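Carboxylase (Deinococcus radiodurans, PDB 5H80) probably uses ATP to carboxylate biotin with bicarbonate, as the biotin carboxylase part of a single-chain bacterial carboxylase. Local coordinates at residues P365-E376 with F448-L460. Sequence-based numbering, arbitrary orientation.
Sequences PGQAVQARVNME and FQIAGVSTNLAFL
Asn374 and Asn456 join the end of strand 367-374 to the loop before helix 457-465 by a backbone bond, Asn456 N to Asn374 O (3.0 Å). A weak one, Glu376 N to Ser454 O, follows. The Asn456 amide holds the strand at two further points. Its ND2 meets Arg372 O in the plane of the Arg372 carbonyl at 3.0 Å. Its OD1 takes Asn374 N at 2.8 Å in a nearly straight bond (169°), with the donor above the plane of the amide carbonyl. CG sits between its own backbone N and carbonyl carbon (chi1 74°), which sets OD1 against Asn374 N and ND2 against Arg372 O. A water links Asn456 ND2 to Glu376 OE1, which also accepts from Asn374 ND2. An alanine in place of Asn456 would probably leave Asn374 N, Arg372 O and the water without these mates, with backbone bonds and apolar contacts alone holding the strand end.

Val373 spreads its two methyls over an apolar cluster, with Leu457 CD2 near both. CG1 also meets Ile450 CD1; CG2 meets Phe448 CE1 and Leu460 CD1. Leu445 of helix 434-446 also touches Leu457 and Leu460. Farther on, the extended Met375 chain brings CE to Val453 CG1 (3.5 Å), crossing it at about a right angle. Strand 367-374 lies between strands 264-270 and 421-429. One side-chain amide thus satisfies a backbone N-H and C=O at its end, and probably fixes how the helix start sits there.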
ATOM      1  N   PRO A 365       2.287 -15.995  -1.707  1.00 24.68           N
ATOM      2  CA  PRO A 365       2.824 -15.833  -0.368  1.00 27.84           C
ATOM      3  C   PRO A 365       2.324 -14.551   0.300  1.00 26.08           C
ATOM      4  O   PRO A 365       1.702 -13.720  -0.379  1.00 27.59           O
ATOM      5  CB  PRO A 365       4.338 -15.678  -0.637  1.00 26.14           C
ATOM      6  CG  PRO A 365       4.367 -14.957  -1.852  1.00 28.44           C
ATOM      7  CD  PRO A 365       3.271 -15.606  -2.720  1.00 30.40           C
ATOM      8  N   GLY A 366       2.631 -14.403   1.574  1.00 26.78           N
ATOM      9  CA  GLY A 366       2.217 -13.253   2.361  1.00 25.27           C
ATOM     10  C   GLY A 366       0.742 -13.419   2.810  1.00 22.50           C
ATOM     11  O   GLY A 366       0.166 -14.497   2.769  1.00 21.95           O
ATOM     12  N   GLN A 367       0.227 -12.337   3.336  1.00 24.83           N
ATOM     13  CA  GLN A 367      -1.018 -12.465   4.129  1.00 20.29           C
ATOM     14  C   GLN A 367      -1.490 -11.076   4.292  1.00 25.69           C
ATOM     15  O   GLN A 367      -0.685 -10.117   4.406  1.00 23.96           O
ATOM     16  CB  GLN A 367      -0.814 -13.176   5.453  1.00 22.86           C
ATOM     17  CG  GLN A 367       0.365 -12.671   6.282  1.00 22.31           C
ATOM     18  CD  GLN A 367       0.529 -13.324   7.635  1.00 24.47           C
ATOM     19  OE1 GLN A 367      -0.417 -13.871   8.216  1.00 24.90           O
ATOM     20  NE2 GLN A 367       1.748 -13.242   8.164  1.00 28.89           N
ATOM     21  N   ALA A 368      -2.796 -10.945   4.417  1.00 21.18           N
ATOM     22  CA  ALA A 368      -3.350  -9.576   4.718  1.00 20.15           C
ATOM     23  C   ALA A 368      -4.658  -9.700   5.530  1.00 20.02           C
ATOM     24  O   ALA A 368      -5.307 -10.818   5.581  1.00 21.91           O
ATOM     25  CB  ALA A 368      -3.588  -8.812   3.456  1.00 19.65           C
ATOM     26  N   VAL A 369      -4.966  -8.666   6.237  1.00 21.04           N
ATOM     27  CA  VAL A 369      -6.214  -8.554   6.983  1.00 19.14           C
ATOM     28  C   VAL A 369      -6.805  -7.121   6.803  1.00 22.17           C
ATOM     29  O   VAL A 369      -6.106  -6.122   6.810  1.00 22.46           O
ATOM     30  CB  VAL A 369      -6.015  -8.887   8.456  1.00 18.96           C
ATOM     31  CG1 VAL A 369      -5.086  -7.944   9.265  1.00 18.00           C
ATOM     32  CG2 VAL A 369      -7.249  -8.821   9.265  1.00 18.90           C
ATOM     33  N   GLN A 370      -8.131  -7.058   6.781  1.00 19.71           N
ATOM     34  CA  GLN A 370      -8.874  -5.833   6.809  1.00 20.06           C
ATOM     35  C   GLN A 370      -9.646  -5.708   8.086  1.00 18.91           C
ATOM     36  O   GLN A 370     -10.259  -6.706   8.544  1.00 22.78           O
ATOM     37  CB  GLN A 370      -9.898  -5.751   5.641  1.00 21.18           C
ATOM     38  CG  GLN A 370     -10.946  -4.575   5.763  1.00 23.95           C
ATOM     39  CD  GLN A 370     -11.704  -4.331   4.498  1.00 25.50           C
ATOM     40  OE1 GLN A 370     -11.239  -3.630   3.591  1.00 25.32           O
ATOM     41  NE2 GLN A 370     -12.900  -4.864   4.398  1.00 26.09           N
ATOM     42  N   ALA A 371      -9.587  -4.564   8.714  1.00 23.96           N
ATOM     43  CA  ALA A 371     -10.467  -4.317   9.858  1.00 23.88           C
ATOM     44  C   ALA A 371     -11.477  -3.171   9.450  1.00 23.24           C
ATOM     45  O   ALA A 371     -11.100  -2.189   8.859  1.00 22.30           O
ATOM     46  CB  ALA A 371      -9.733  -3.961  11.066  1.00 24.70           C
ATOM     47  N   ARG A 372     -12.783  -3.371   9.749  1.00 23.66           N
ATOM     48  CA  ARG A 372     -13.741  -2.291   9.529  1.00 24.34           C
ATOM     49  C   ARG A 372     -13.821  -1.339  10.790  1.00 24.80           C
ATOM     50  O   ARG A 372     -14.254  -1.757  11.924  1.00 22.98           O
ATOM     51  CB  ARG A 372     -15.059  -2.994   9.288  1.00 28.03           C
ATOM     52  CG  ARG A 372     -15.061  -3.991   8.052  1.00 27.29           C
ATOM     53  CD  ARG A 372     -16.510  -4.349   7.573  1.00 28.39           C
ATOM     54  NE  ARG A 372     -16.545  -5.457   6.574  1.00 26.24           N
ATOM     55  CZ  ARG A 372     -17.649  -5.844   5.909  1.00 27.68           C
ATOM     56  NH1 ARG A 372     -18.754  -5.142   5.990  1.00 31.02           N
ATOM     57  NH2 ARG A 372     -17.619  -6.874   5.087  1.00 27.07           N
ATOM     58  N   VAL A 373     -13.406  -0.106  10.590  1.00 23.03           N
ATOM     59  CA  VAL A 373     -13.554   0.978  11.589  1.00 22.08           C
ATOM     60  C   VAL A 373     -14.918   1.614  11.549  1.00 22.93           C
ATOM     61  O   VAL A 373     -15.269   2.180  10.481  1.00 25.50           O
ATOM     62  CB  VAL A 373     -12.405   1.951  11.510  1.00 25.18           C
ATOM     63  CG1 VAL A 373     -12.483   2.961  12.631  1.00 26.16           C
ATOM     64  CG2 VAL A 373     -11.080   1.169  11.497  1.00 24.01           C
ATOM     65  N   ASN A 374     -15.701   1.380  12.599  1.00 25.63           N
ATOM     66  CA  ASN A 374     -17.095   1.841  12.643  1.00 26.23           C
ATOM     67  C   ASN A 374     -17.314   2.940  13.725  1.00 26.18           C
ATOM     68  O   ASN A 374     -16.640   2.973  14.736  1.00 29.30           O
ATOM     69  CB  ASN A 374     -18.124   0.730  12.838  1.00 25.69           C
ATOM     70  CG  ASN A 374     -18.066  -0.430  11.851  1.00 27.40           C
ATOM     71  OD1 ASN A 374     -17.967  -0.232  10.628  1.00 30.95           O
ATOM     72  ND2 ASN A 374     -18.277  -1.639  12.363  1.00 29.71           N
ATOM     73  N   MET A 375     -18.298   3.789  13.480  1.00 25.73           N
ATOM     74  CA  MET A 375     -18.830   4.738  14.467  1.00 28.97           C
ATOM     75  C   MET A 375     -19.814   3.919  15.265  1.00 36.80           C
ATOM     76  O   MET A 375     -20.839   3.513  14.741  1.00 42.77           O
ATOM     77  CB  MET A 375     -19.494   5.882  13.690  1.00 31.74           C
ATOM     78  CG  MET A 375     -19.949   7.009  14.559  1.00 38.13           C
ATOM     79  SD  MET A 375     -20.424   8.343  13.470  1.00 42.96           S
ATOM     80  CE  MET A 375     -21.199   9.407  14.732  1.00 45.79           C
ATOM     81  N   GLU A 376     -19.464   3.606  16.503  1.00 43.51           N
ATOM     82  CA  GLU A 376     -20.274   2.770  17.432  1.00 55.54           C
ATOM     83  C   GLU A 376     -19.401   2.290  18.578  1.00 58.58           C
ATOM     84  O   GLU A 376     -19.029   3.080  19.429  1.00 72.70           O
ATOM     85  CB  GLU A 376     -20.916   1.529  16.781  1.00 55.55           C
ATOM     86  CG  GLU A 376     -19.940   0.432  16.338  1.00 58.45           C
ATOM     87  CD  GLU A 376     -20.483  -0.493  15.234  1.00 63.72           C
ATOM     88  OE1 GLU A 376     -19.834  -1.569  14.999  1.00 50.58           O
ATOM     89  OE2 GLU A 376     -21.517  -0.136  14.583  1.00 51.28           O
ATOM     90  N   PHE A 448      -4.529   5.287  14.524  1.00 28.87           N
ATOM     91  CA  PHE A 448      -5.721   5.937  14.012  1.00 26.92           C
ATOM     92  C   PHE A 448      -6.345   6.934  14.998  1.00 30.07           C
ATOM     93  O   PHE A 448      -7.032   6.537  15.923  1.00 30.53           O
ATOM     94  CB  PHE A 448      -6.745   4.881  13.616  1.00 24.75           C
ATOM     95  CG  PHE A 448      -7.650   5.255  12.451  1.00 25.23           C
ATOM     96  CD1 PHE A 448      -8.141   4.210  11.684  1.00 23.21           C
ATOM     97  CD2 PHE A 448      -8.062   6.576  12.127  1.00 25.67           C
ATOM     98  CE1 PHE A 448      -8.992   4.422  10.598  1.00 25.01           C
ATOM     99  CE2 PHE A 448      -8.954   6.826  11.033  1.00 27.21           C
ATOM    100  CZ  PHE A 448      -9.402   5.730  10.245  1.00 28.58           C
ATOM    101  N   GLN A 449      -6.144   8.197  14.686  1.00 30.83           N
ATOM    102  CA  GLN A 449      -6.573   9.341  15.578  1.00 34.78           C
ATOM    103  C   GLN A 449      -7.913   9.753  15.049  1.00 29.47           C
ATOM    104  O   GLN A 449      -7.994  10.154  13.896  1.00 32.55           O
ATOM    105  CB  GLN A 449      -5.650  10.540  15.411  1.00 37.87           C
ATOM    106  CG  GLN A 449      -4.198  10.354  15.717  1.00 48.45           C
ATOM    107  CD  GLN A 449      -3.470  11.677  15.726  1.00 56.12           C
ATOM    108  OE1 GLN A 449      -3.633  12.482  16.647  1.00 65.34           O
ATOM    109  NE2 GLN A 449      -2.664  11.917  14.703  1.00 56.71           N
ATOM    110  N   ILE A 450      -8.954   9.477  15.822  1.00 32.50           N
ATOM    111  CA  ILE A 450     -10.254   9.972  15.573  1.00 35.23           C
ATOM    112  C   ILE A 450     -10.718  10.743  16.837  1.00 34.35           C
ATOM    113  O   ILE A 450     -10.611  10.218  17.933  1.00 40.31           O
ATOM    114  CB  ILE A 450     -11.236   8.822  15.247  1.00 37.18           C
ATOM    115  CG1 ILE A 450     -10.634   7.973  14.118  1.00 36.18           C
ATOM    116  CG2 ILE A 450     -12.588   9.375  14.812  1.00 43.52           C
ATOM    117  CD1 ILE A 450     -11.480   6.794  13.707  1.00 38.52           C
ATOM    118  N   ALA A 451     -11.207  11.961  16.631  1.00 34.99           N
ATOM    119  CA  ALA A 451     -11.895  12.745  17.692  1.00 36.95           C
ATOM    120  C   ALA A 451     -13.226  13.331  17.182  1.00 31.07           C
ATOM    121  O   ALA A 451     -13.325  13.704  15.996  1.00 35.18           O
ATOM    122  CB  ALA A 451     -10.962  13.835  18.191  1.00 39.04           C
ATOM    123  N   GLY A 452     -14.220  13.374  18.087  1.00 37.00           N
ATOM    124  CA  GLY A 452     -15.556  13.985  17.858  1.00 33.71           C
ATOM    125  C   GLY A 452     -16.684  12.968  17.744  1.00 43.01           C
ATOM    126  O   GLY A 452     -17.807  13.347  17.955  1.00 35.30           O
ATOM    127  N   VAL A 453     -16.402  11.691  17.357  1.00 37.78           N
ATOM    128  CA  VAL A 453     -17.413  10.605  17.329  1.00 38.49           C
ATOM    129  C   VAL A 453     -16.873   9.362  18.032  1.00 36.34           C
ATOM    130  O   VAL A 453     -15.655   9.221  18.137  1.00 32.30           O
ATOM    131  CB  VAL A 453     -17.772  10.225  15.857  1.00 37.19           C
ATOM    132  CG1 VAL A 453     -18.349  11.405  15.167  1.00 32.93           C
ATOM    133  CG2 VAL A 453     -16.537   9.736  15.069  1.00 37.41           C
ATOM    134  N   SER A 454     -17.735   8.449  18.514  1.00 31.20           N
ATOM    135  CA  SER A 454     -17.186   7.257  19.130  1.00 34.03           C
ATOM    136  C   SER A 454     -16.977   6.206  18.016  1.00 30.12           C
ATOM    137  O   SER A 454     -17.793   6.128  17.082  1.00 25.67           O
ATOM    138  CB  SER A 454     -18.056   6.682  20.257  1.00 39.82           C
ATOM    139  OG  SER A 454     -18.128   7.644  21.299  1.00 47.00           O
ATOM    140  N   THR A 455     -15.960   5.389  18.214  1.00 32.42           N
ATOM    141  CA  THR A 455     -15.611   4.269  17.340  1.00 29.43           C
ATOM    142  C   THR A 455     -15.371   2.902  18.060  1.00 31.38           C
ATOM    143  O   THR A 455     -15.179   2.783  19.304  1.00 28.65           O
ATOM    144  CB  THR A 455     -14.336   4.571  16.469  1.00 34.07           C
ATOM    145  OG1 THR A 455     -13.125   4.343  17.207  1.00 30.35           O
ATOM    146  CG2 THR A 455     -14.339   5.957  15.820  1.00 36.79           C
ATOM    147  N   ASN A 456     -15.250   1.891  17.202  1.00 24.92           N
ATOM    148  CA  ASN A 456     -14.851   0.552  17.551  1.00 27.13           C
ATOM    149  C   ASN A 456     -13.311   0.330  17.636  1.00 24.72           C
ATOM    150  O   ASN A 456     -12.873  -0.772  17.750  1.00 24.55           O
ATOM    151  CB  ASN A 456     -15.603  -0.535  16.753  1.00 27.91           C
ATOM    152  CG  ASN A 456     -15.161  -0.654  15.301  1.00 20.70           C
ATOM    153  OD1 ASN A 456     -14.465   0.238  14.814  1.00 27.63           O
ATOM    154  ND2 ASN A 456     -15.601  -1.672  14.607  1.00 25.26           N
ATOM    155  N   LEU A 457     -12.509   1.364  17.549  1.00 26.83           N
ATOM    156  CA  LEU A 457     -11.072   1.111  17.545  1.00 27.86           C
ATOM    157  C   LEU A 457     -10.518   0.319  18.730  1.00 31.34           C
ATOM    158  O   LEU A 457      -9.727  -0.623  18.538  1.00 26.75           O
ATOM    159  CB  LEU A 457     -10.251   2.351  17.312  1.00 27.11           C
ATOM    160  CG  LEU A 457     -10.295   2.994  15.941  1.00 35.81           C
ATOM    161  CD1 LEU A 457      -9.902   4.422  16.116  1.00 36.33           C
ATOM    162  CD2 LEU A 457      -9.313   2.322  14.959  1.00 34.65           C
ATOM    163  N   ALA A 458     -10.992   0.590  19.932  1.00 30.57           N
ATOM    164  CA  ALA A 458     -10.594  -0.280  21.102  1.00 31.10           C
ATOM    165  C   ALA A 458     -11.065  -1.688  21.018  1.00 27.79           C
ATOM    166  O   ALA A 458     -10.358  -2.603  21.405  1.00 29.05           O
ATOM    167  CB  ALA A 458     -11.049   0.339  22.448  1.00 33.16           C
ATOM    168  N   PHE A 459     -12.301  -1.885  20.574  1.00 26.79           N
ATOM    169  CA  PHE A 459     -12.815  -3.206  20.399  1.00 26.00           C
ATOM    170  C   PHE A 459     -12.039  -4.093  19.379  1.00 26.83           C
ATOM    171  O   PHE A 459     -11.735  -5.237  19.673  1.00 24.94           O
ATOM    172  CB  PHE A 459     -14.242  -3.120  20.104  1.00 28.32           C
ATOM    173  CG  PHE A 459     -14.930  -4.440  20.111  1.00 26.11           C
ATOM    174  CD1 PHE A 459     -15.371  -4.989  21.327  1.00 30.69           C
ATOM    175  CD2 PHE A 459     -15.180  -5.133  18.965  1.00 30.99           C
ATOM    176  CE1 PHE A 459     -16.013  -6.212  21.373  1.00 29.41           C
ATOM    177  CE2 PHE A 459     -15.780  -6.360  19.032  1.00 30.48           C
ATOM    178  CZ  PHE A 459     -16.228  -6.903  20.194  1.00 32.44           C
ATOM    179  N   LEU A 460     -11.634  -3.452  18.268  1.00 23.65           N
ATOM    180  CA  LEU A 460     -10.770  -4.036  17.194  1.00 24.63           C
ATOM    181  C   LEU A 460      -9.451  -4.445  17.778  1.00 24.28           C
ATOM    182  O   LEU A 460      -9.058  -5.575  17.514  1.00 23.01           O
ATOM    183  CB  LEU A 460     -10.573  -3.011  16.042  1.00 23.13           C
ATOM    184  CG  LEU A 460     -11.836  -2.921  15.120  1.00 26.46           C
ATOM    185  CD1 LEU A 460     -11.725  -1.818  14.060  1.00 26.55           C
ATOM    186  CD2 LEU A 460     -12.412  -4.166  14.512  1.00 28.57           C
TER
HETATM  187  O   HOH W   1     -17.570  -3.238  16.081  1.00 40.37           O